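MRNA export factor MEX67 (Candida albicans, PDB 1Q40) probably carries mRNA out of the nucleus, its NTF2-like domain associating with a second protein chain in this assembly. Local coordinates at residues K180-R185 / P208-F213; M36-N41 / M197-D202; F104-K109 / P148-S153. All coordinates share one frame; numbering follows the deposited sequence.

Interaction 1 of 3, residues K180-R185 / P208-F213; sequences KKSFDR and PYTSDF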
# COMPACT_ATOMS: atom_id res chain seq x y z
N LYS B 180 -19.95 -0.96 -1.88
CA LYS B 180 -18.85 -1.35 -1.02
C LYS B 180 -17.54 -1.09 -1.75
O LYS B 180 -17.48 -1.18 -2.96
CB LYS B 180 -18.92 -2.83 -0.65
CG LYS B 180 -20.13 -3.20 0.18
CD LYS B 180 -20.16 -4.69 0.47
CE LYS B 180 -19.60 -5.01 1.85
NZ LYS B 180 -20.62 -5.65 2.73
N LYS B 181 -16.51 -0.74 -0.99
CA LYS B 181 -15.14 -0.66 -1.50
C LYS B 181 -14.19 -1.37 -0.53
O LYS B 181 -14.48 -1.47 0.65
CB LYS B 181 -14.70 0.79 -1.67
CG LYS B 181 -15.64 1.68 -2.49
CD LYS B 181 -15.54 1.40 -3.98
CE LYS B 181 -16.21 2.50 -4.80
NZ LYS B 181 -17.64 2.69 -4.41
N SER B 182 -13.07 -1.86 -1.03
CA SER B 182 -11.98 -2.28 -0.14
C SER B 182 -10.98 -1.14 -0.10
O SER B 182 -11.02 -0.23 -0.93
CB SER B 182 -11.35 -3.59 -0.60
OG SER B 182 -12.21 -4.67 -0.29
N PHE B 183 -10.11 -1.17 0.90
CA PHE B 183 -9.17 -0.07 1.11
C PHE B 183 -8.00 -0.45 2.02
O PHE B 183 -8.04 -1.45 2.76
CB PHE B 183 -9.90 1.11 1.76
CG PHE B 183 -10.13 0.94 3.23
CD1 PHE B 183 -9.21 1.44 4.16
CD2 PHE B 183 -11.23 0.24 3.69
CE1 PHE B 183 -9.40 1.25 5.53
CE2 PHE B 183 -11.44 0.05 5.07
CZ PHE B 183 -10.53 0.56 5.99
N ASP B 184 -6.98 0.40 1.94
CA ASP B 184 -5.85 0.40 2.86
C ASP B 184 -5.58 1.85 3.26
O ASP B 184 -5.65 2.74 2.44
CB ASP B 184 -4.62 -0.19 2.18
CG ASP B 184 -4.96 -1.42 1.34
OD1 ASP B 184 -4.90 -2.56 1.89
OD2 ASP B 184 -5.29 -1.33 0.12
N ARG B 185 -5.26 2.07 4.53
CA ARG B 185 -5.02 3.41 5.02
C ARG B 185 -3.83 3.42 5.98
O ARG B 185 -3.80 2.63 6.92
CB ARG B 185 -6.27 3.93 5.73
CG ARG B 185 -6.27 5.44 5.92
CD ARG B 185 -7.62 6.01 6.35
NE ARG B 185 -7.57 7.46 6.36
CZ ARG B 185 -8.63 8.26 6.45
NH1 ARG B 185 -8.45 9.57 6.46
NH2 ARG B 185 -9.85 7.77 6.52
N PRO B 208 -11.45 -1.99 -5.63
CA PRO B 208 -12.67 -2.80 -5.71
C PRO B 208 -12.84 -3.69 -4.47
O PRO B 208 -11.87 -4.20 -3.91
CB PRO B 208 -12.46 -3.64 -6.98
CG PRO B 208 -11.50 -2.82 -7.81
CD PRO B 208 -10.57 -2.22 -6.80
N TYR B 209 -14.08 -3.80 -4.03
CA TYR B 209 -14.42 -4.67 -2.91
C TYR B 209 -14.06 -6.10 -3.22
O TYR B 209 -14.32 -6.60 -4.33
CB TYR B 209 -15.91 -4.58 -2.63
CG TYR B 209 -16.39 -5.55 -1.58
CD1 TYR B 209 -15.86 -5.54 -0.29
CD2 TYR B 209 -17.36 -6.51 -1.88
CE1 TYR B 209 -16.29 -6.43 0.68
CE2 TYR B 209 -17.81 -7.41 -0.92
CZ TYR B 209 -17.27 -7.37 0.35
OH TYR B 209 -17.71 -8.25 1.31
N THR B 210 -13.43 -6.76 -2.25
CA THR B 210 -13.18 -8.18 -2.33
C THR B 210 -13.73 -8.84 -1.07
O THR B 210 -13.32 -8.52 0.04
CB THR B 210 -11.68 -8.49 -2.56
OG1 THR B 210 -11.53 -9.89 -2.81
CG2 THR B 210 -10.81 -8.22 -1.31
N SER B 211 -14.69 -9.74 -1.28
CA SER B 211 -15.31 -10.49 -0.18
C SER B 211 -14.41 -11.64 0.26
O SER B 211 -14.65 -12.24 1.31
CB SER B 211 -16.69 -11.00 -0.59
OG SER B 211 -16.61 -11.86 -1.72
N ASP B 212 -13.39 -11.93 -0.53
CA ASP B 212 -12.34 -12.87 -0.17
C ASP B 212 -10.98 -12.18 0.00
O ASP B 212 -10.54 -11.41 -0.85
CB ASP B 212 -12.24 -13.97 -1.22
CG ASP B 212 -11.39 -15.14 -0.76
OD1 ASP B 212 -10.41 -15.47 -1.47
OD2 ASP B 212 -11.62 -15.77 0.31
N PHE B 213 -10.33 -12.46 1.13
CA PHE B 213 -9.05 -11.85 1.48
C PHE B 213 -8.29 -12.82 2.39
O PHE B 213 -8.90 -13.68 3.03
CB PHE B 213 -9.29 -10.50 2.17
CG PHE B 213 -10.44 -10.52 3.14
CD1 PHE B 213 -10.23 -10.81 4.48
CD2 PHE B 213 -11.75 -10.29 2.70
CE1 PHE B 213 -11.30 -10.85 5.38
CE2 PHE B 213 -12.83 -10.34 3.59
CZ PHE B 213 -12.60 -10.62 4.93
O HOH W 1 -16.27 -2.80 -5.62
O HOH W 2 -11.24 -6.84 1.70
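Ser182 and Thr210 form the tight end of this contact. The Thr210 N-H bonds to Ser182 OG (N to OG 3.1 Å, 158° at the hydrogen), and a water that hydrogen-bonds to the same OG donates to Thr210 O. One hydroxyl therefore serves both polar groups of the Thr210 backbone, one directly and the other through water. Ser182 CB also lies 3.4 Å from Pro208 O. Thr210 OG1 bonds to Leu56 N of a loop, and Thr210 packs on an aromatic side chain of the other protein chain.

The other side is more open, yet Lys180 and Tyr209 pack closely there, running side by side in the same direction. Lys180 CD stands over one face of the phenol ring, 3.9 Å from its centroid in a CH-pi contact, and CE continues to 3.6 Å from Tyr209 CZ. The ring lies alongside the lysine because its CG is anti to the backbone N (chi1 174°). A water accepts from Tyr209 N and bonds weakly to Lys180 O.

A side chain-to-backbone bond thus keeps the chain leaving strand 198-208 beside the start of strand 181-190, which runs between strands 134-146 and 198-208; Tyr209 packs on Ser141 of the former.

Interaction 2 of 3, residues M36-N41 / M197-D202; sequences MILYQN and MIVASD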
# COMPACT_ATOMS: atom_id res chain seq x y z
N MSE B 36 -10.57 16.65 13.13
CA MSE B 36 -9.63 17.67 12.65
C MSE B 36 -8.63 18.17 13.68
O MSE B 36 -7.62 18.75 13.30
CB MSE B 36 -10.38 18.84 12.00
CG MSE B 36 -11.27 18.42 10.83
SE MSE B 36 -10.41 17.12 9.60
CE MSE B 36 -8.74 18.07 9.32
N ILE B 37 -8.90 17.94 14.96
CA ILE B 37 -7.93 18.21 16.01
C ILE B 37 -6.63 17.38 15.84
O ILE B 37 -5.55 17.83 16.23
CB ILE B 37 -8.57 17.97 17.42
CG1 ILE B 37 -7.69 18.53 18.54
CG2 ILE B 37 -8.85 16.49 17.66
CD1 ILE B 37 -7.64 20.07 18.60
N LEU B 38 -6.74 16.20 15.24
CA LEU B 38 -5.57 15.34 14.98
C LEU B 38 -4.59 15.92 13.97
O LEU B 38 -3.45 15.52 13.91
CB LEU B 38 -6.01 13.96 14.49
CG LEU B 38 -6.85 13.11 15.42
CD1 LEU B 38 -7.40 11.90 14.68
CD2 LEU B 38 -6.04 12.68 16.64
N TYR B 39 -5.04 16.86 13.15
CA TYR B 39 -4.22 17.38 12.07
C TYR B 39 -3.75 18.79 12.38
O TYR B 39 -4.47 19.57 13.00
CB TYR B 39 -5.02 17.32 10.76
CG TYR B 39 -5.44 15.92 10.37
CD1 TYR B 39 -4.66 15.15 9.50
CD2 TYR B 39 -6.60 15.35 10.88
CE1 TYR B 39 -5.03 13.86 9.15
CE2 TYR B 39 -6.98 14.06 10.54
CZ TYR B 39 -6.19 13.32 9.66
OH TYR B 39 -6.57 12.04 9.32
N GLN B 40 -2.52 19.10 11.98
CA GLN B 40 -1.92 20.42 12.17
C GLN B 40 -1.53 21.03 10.82
O GLN B 40 -1.85 20.47 9.77
CB GLN B 40 -0.71 20.30 13.09
CG GLN B 40 -1.00 19.67 14.43
CD GLN B 40 -1.75 20.60 15.38
OE1 GLN B 40 -2.91 20.97 15.11
NE2 GLN B 40 -1.11 20.96 16.49
N ASN B 41 -0.86 22.18 10.85
CA ASN B 41 -0.52 22.94 9.63
C ASN B 41 0.32 22.17 8.61
O ASN B 41 0.08 22.27 7.41
CB ASN B 41 0.21 24.25 9.98
CG ASN B 41 -0.71 25.30 10.54
OD1 ASN B 41 -1.92 25.24 10.33
ND2 ASN B 41 -0.15 26.26 11.26
N MSE B 197 -1.93 13.43 20.28
CA MSE B 197 -1.58 12.66 19.08
C MSE B 197 -1.83 13.52 17.84
O MSE B 197 -2.89 14.12 17.69
CB MSE B 197 -2.40 11.36 18.99
CG MSE B 197 -1.87 10.24 19.88
SE MSE B 197 -2.81 8.54 19.67
CE MSE B 197 -4.51 9.00 20.52
N ILE B 198 -0.83 13.60 16.96
CA ILE B 198 -0.92 14.35 15.72
C ILE B 198 -0.67 13.41 14.53
O ILE B 198 0.36 12.74 14.47
CB ILE B 198 0.12 15.49 15.72
CG1 ILE B 198 -0.17 16.50 16.84
CG2 ILE B 198 0.19 16.19 14.36
CD1 ILE B 198 -1.56 17.14 16.79
N VAL B 199 -1.62 13.36 13.60
CA VAL B 199 -1.42 12.66 12.34
C VAL B 199 -0.58 13.55 11.42
O VAL B 199 -1.05 14.58 10.93
CB VAL B 199 -2.77 12.29 11.66
CG1 VAL B 199 -2.54 11.56 10.34
CG2 VAL B 199 -3.63 11.43 12.59
N ALA B 200 0.67 13.14 11.21
CA ALA B 200 1.60 13.83 10.33
C ALA B 200 1.31 13.55 8.85
O ALA B 200 1.48 14.42 8.01
CB ALA B 200 3.03 13.42 10.65
N SER B 201 0.94 12.31 8.57
CA SER B 201 0.71 11.81 7.20
C SER B 201 -0.43 10.81 7.22
O SER B 201 -0.55 10.02 8.15
CB SER B 201 1.98 11.16 6.64
OG SER B 201 1.71 10.47 5.42
N ASP B 202 -1.24 10.82 6.17
CA ASP B 202 -2.45 10.02 6.08
C ASP B 202 -2.70 9.73 4.60
O ASP B 202 -2.98 10.67 3.84
CB ASP B 202 -3.59 10.84 6.69
CG ASP B 202 -4.90 10.09 6.78
OD1 ASP B 202 -5.06 9.00 6.19
OD2 ASP B 202 -5.86 10.57 7.42
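Tyr39 reaches along the start of strand 198-208 to meet Asp202, its hydroxyl donating a short hydrogen bond to the carboxylate (OH to OD2 2.5 Å). OD2 receives it on the anti lone pair, at the edge of the ring and in its plane. Although the two side chains cross at about a right angle, ring and carboxylate are nearly coplanar, 13° apart. Asp202 CG is anti to the backbone N (chi1 -175°), which carries the carboxylate to the phenol. Val199 covers one face of the Tyr39 ring: its CB makes a CH-pi contact, 4.2 Å from the ring centroid, and its CG1 comes to 3.6 Å from Tyr39 CE1.

The backbones join just before the tyrosine. Leu38 O, in a 3-10 segment, accepts the Val199 N-H (N to O 2.8 Å, 146° at the hydrogen) and also meets Ile198 CA at 3.3 Å in a CA-H...O contact. On the more exposed side, Gln40 lays its aliphatic CG against Ile198 CD1, 3.5 Å apart, and Leu38 CD2 rests 3.6 Å from Met197 O.

A second shell fixes these groups. Ser43 OG bonds to both Gln40 N and Val199 O, tying loop to strand again, while Phe20 and Tyr24 of helix 14-29 pack on Leu38, and Ile100 of helix 96-105 on Tyr39.

Tyr24 OH bonds to Tyr39 OH, and Arg185 forms a salt bridge through NH1 to the same Asp202 OD2 that accepts the phenol hydrogen bond. The buried carboxylate oxygen is thus met by a cation and a hydroxyl together, an arrangement that would probably keep Asp202 ionised and polarise the Tyr39 O-H bond.

Interaction 3 of 3, residues F104-K109 / P148-S153; sequences FQQLPK and PEVDGS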
# COMPACT_ATOMS: atom_id res chain seq x y z
N PHE B 104 -11.98 15.44 3.02
CA PHE B 104 -12.83 14.51 3.77
C PHE B 104 -14.31 14.69 3.42
O PHE B 104 -15.05 13.71 3.37
CB PHE B 104 -12.65 14.68 5.29
CG PHE B 104 -11.31 14.19 5.85
CD1 PHE B 104 -10.36 13.53 5.07
CD2 PHE B 104 -11.01 14.42 7.19
CE1 PHE B 104 -9.15 13.10 5.63
CE2 PHE B 104 -9.80 13.99 7.75
CZ PHE B 104 -8.87 13.33 6.96
N GLN B 105 -14.73 15.93 3.18
CA GLN B 105 -16.13 16.21 2.81
C GLN B 105 -16.52 15.67 1.44
O GLN B 105 -17.70 15.49 1.17
CB GLN B 105 -16.40 17.72 2.80
CG GLN B 105 -16.33 18.40 4.15
CD GLN B 105 -16.66 19.88 4.06
OE1 GLN B 105 -15.91 20.65 3.45
NE2 GLN B 105 -17.78 20.28 4.65
N GLN B 106 -15.53 15.43 0.58
CA GLN B 106 -15.75 14.94 -0.78
C GLN B 106 -15.65 13.42 -0.94
O GLN B 106 -15.75 12.90 -2.05
CB GLN B 106 -14.76 15.61 -1.74
CG GLN B 106 -14.90 17.12 -1.83
CD GLN B 106 -13.79 17.74 -2.63
OE1 GLN B 106 -13.70 17.54 -3.84
NE2 GLN B 106 -12.91 18.46 -1.97
N LEU B 107 -15.45 12.72 0.17
CA LEU B 107 -15.45 11.27 0.16
C LEU B 107 -16.85 10.78 0.61
O LEU B 107 -17.43 11.33 1.55
CB LEU B 107 -14.35 10.73 1.08
CG LEU B 107 -12.91 10.97 0.57
CD1 LEU B 107 -11.89 10.74 1.65
CD2 LEU B 107 -12.61 10.11 -0.63
N PRO B 108 -17.40 9.78 -0.07
CA PRO B 108 -18.70 9.23 0.35
C PRO B 108 -18.73 8.86 1.84
O PRO B 108 -17.71 8.46 2.43
CB PRO B 108 -18.86 8.00 -0.55
CG PRO B 108 -18.09 8.35 -1.80
CD PRO B 108 -16.91 9.15 -1.31
N LYS B 109 -19.90 9.03 2.45
CA LYS B 109 -20.13 8.69 3.85
C LYS B 109 -20.17 7.18 3.99
O LYS B 109 -20.68 6.49 3.12
CB LYS B 109 -21.42 9.34 4.34
CG LYS B 109 -21.39 10.88 4.15
CD LYS B 109 -22.54 11.59 4.83
CE LYS B 109 -22.40 13.09 4.67
NZ LYS B 109 -23.64 13.79 5.00
N PRO B 148 -21.22 11.99 -0.78
CA PRO B 148 -20.40 12.92 -0.00
C PRO B 148 -21.14 14.24 0.27
O PRO B 148 -22.04 14.63 -0.48
CB PRO B 148 -19.16 13.16 -0.88
CG PRO B 148 -19.53 12.72 -2.22
CD PRO B 148 -20.60 11.67 -2.08
N GLU B 149 -20.78 14.90 1.36
CA GLU B 149 -21.33 16.21 1.67
C GLU B 149 -21.13 17.19 0.51
O GLU B 149 -22.05 17.92 0.14
CB GLU B 149 -20.70 16.77 2.95
CG GLU B 149 -21.12 18.19 3.28
CD GLU B 149 -20.70 18.63 4.66
OE1 GLU B 149 -19.88 17.93 5.29
OE2 GLU B 149 -21.19 19.69 5.12
N VAL B 150 -19.93 17.15 -0.07
CA VAL B 150 -19.53 18.02 -1.17
C VAL B 150 -19.19 17.14 -2.38
O VAL B 150 -18.36 16.24 -2.29
CB VAL B 150 -18.28 18.85 -0.78
CG1 VAL B 150 -17.79 19.71 -1.96
CG2 VAL B 150 -18.58 19.71 0.43
N ASP B 151 -19.84 17.41 -3.51
CA ASP B 151 -19.66 16.58 -4.71
C ASP B 151 -18.38 17.00 -5.43
O ASP B 151 -18.34 18.06 -6.04
CB ASP B 151 -20.86 16.72 -5.65
CG ASP B 151 -20.93 15.61 -6.71
OD1 ASP B 151 -19.87 15.08 -7.14
OD2 ASP B 151 -22.03 15.21 -7.16
N GLY B 152 -17.35 16.17 -5.35
CA GLY B 152 -16.08 16.45 -6.02
C GLY B 152 -15.84 15.61 -7.26
O GLY B 152 -14.69 15.37 -7.61
N SER B 153 -16.91 15.17 -7.92
CA SER B 153 -16.82 14.17 -9.00
C SER B 153 -16.50 14.75 -10.39
O SER B 153 -15.81 14.10 -11.19
CB SER B 153 -18.12 13.36 -9.08
OG SER B 153 -19.23 14.17 -9.44
O HOH W 3 -16.65 13.41 -4.47
O HOH W 4 -18.84 13.40 3.11
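Gln105 of helix 96-105 and Val150 are joined by a backbone hydrogen bond: Val150 N donates to Gln105 O (3.0 Å, 167° at the hydrogen) from well above the carbonyl plane, and Gln106 CA returns a CA-H...O contact to Val150 O at 3.3 Å. Water extends the link, one molecule joining Leu107 O to Glu149 N and another joining Gln106 O to Gly152 N.

Pro148 presses its ring into the turn, with CB 3.4 Å from Gln105 O and 3.5 Å from Leu107 O, while its CD faces the Pro108 ring. The two methyls of Val150 divide between the glutamines: CG2 packs on Gln105 CB at 3.8 Å, and CG1 on Gln106 CG at 3.9 Å. The extended side chains of Gln105 and Glu149 meet in a weak hydrogen bond, NE2 to OE1 3.2 Å, with amide and carboxylate planes 82° apart. The Gln106 amide has OE1 close to Gly152 CA (3.4 Å), but its hydrogen bonds go to Asn76 and to Lys102 O. Asp151 OD1 accepts from Ser153 N, an Asx turn, and from Ser153 OG, shaping the loop that packs here.

Arg32 donates to the carbonyls of Phe104, Leu107 and Pro108. Leu107 packs on Trp28 of helix 14-29 and on Leu204 of strand 198-208, and Lys109 is hydrogen-bonded through its backbone to strand 134-146, which leads into the loop of residues 148-153.

In the fold
Interactions 1 and 2 lie on opposite sides of the chain's centre, their centres about 25 Å apart, yet they involve neighbouring antiparallel strands, 181-190 and 198-208. They meet where Arg185 NH1 and Asp202 OD2 form a salt bridge of 2.9 Å. Interaction 3, centred about 19 Å from interaction 1 and 20 Å from interaction 2, comes to the same place through Phe104: its CE1 is 3.7 Å from Arg185 NH1, its CZ 3.5 Å from Tyr39 OH, and its CD2 3.7 Å from the selenium of Met36. Phe104 of helix 96-105 thus packs against a buried polar cluster of Arg185, Asp202 and Tyr39 on the curved sheet, consistent with the NTF2-like fold.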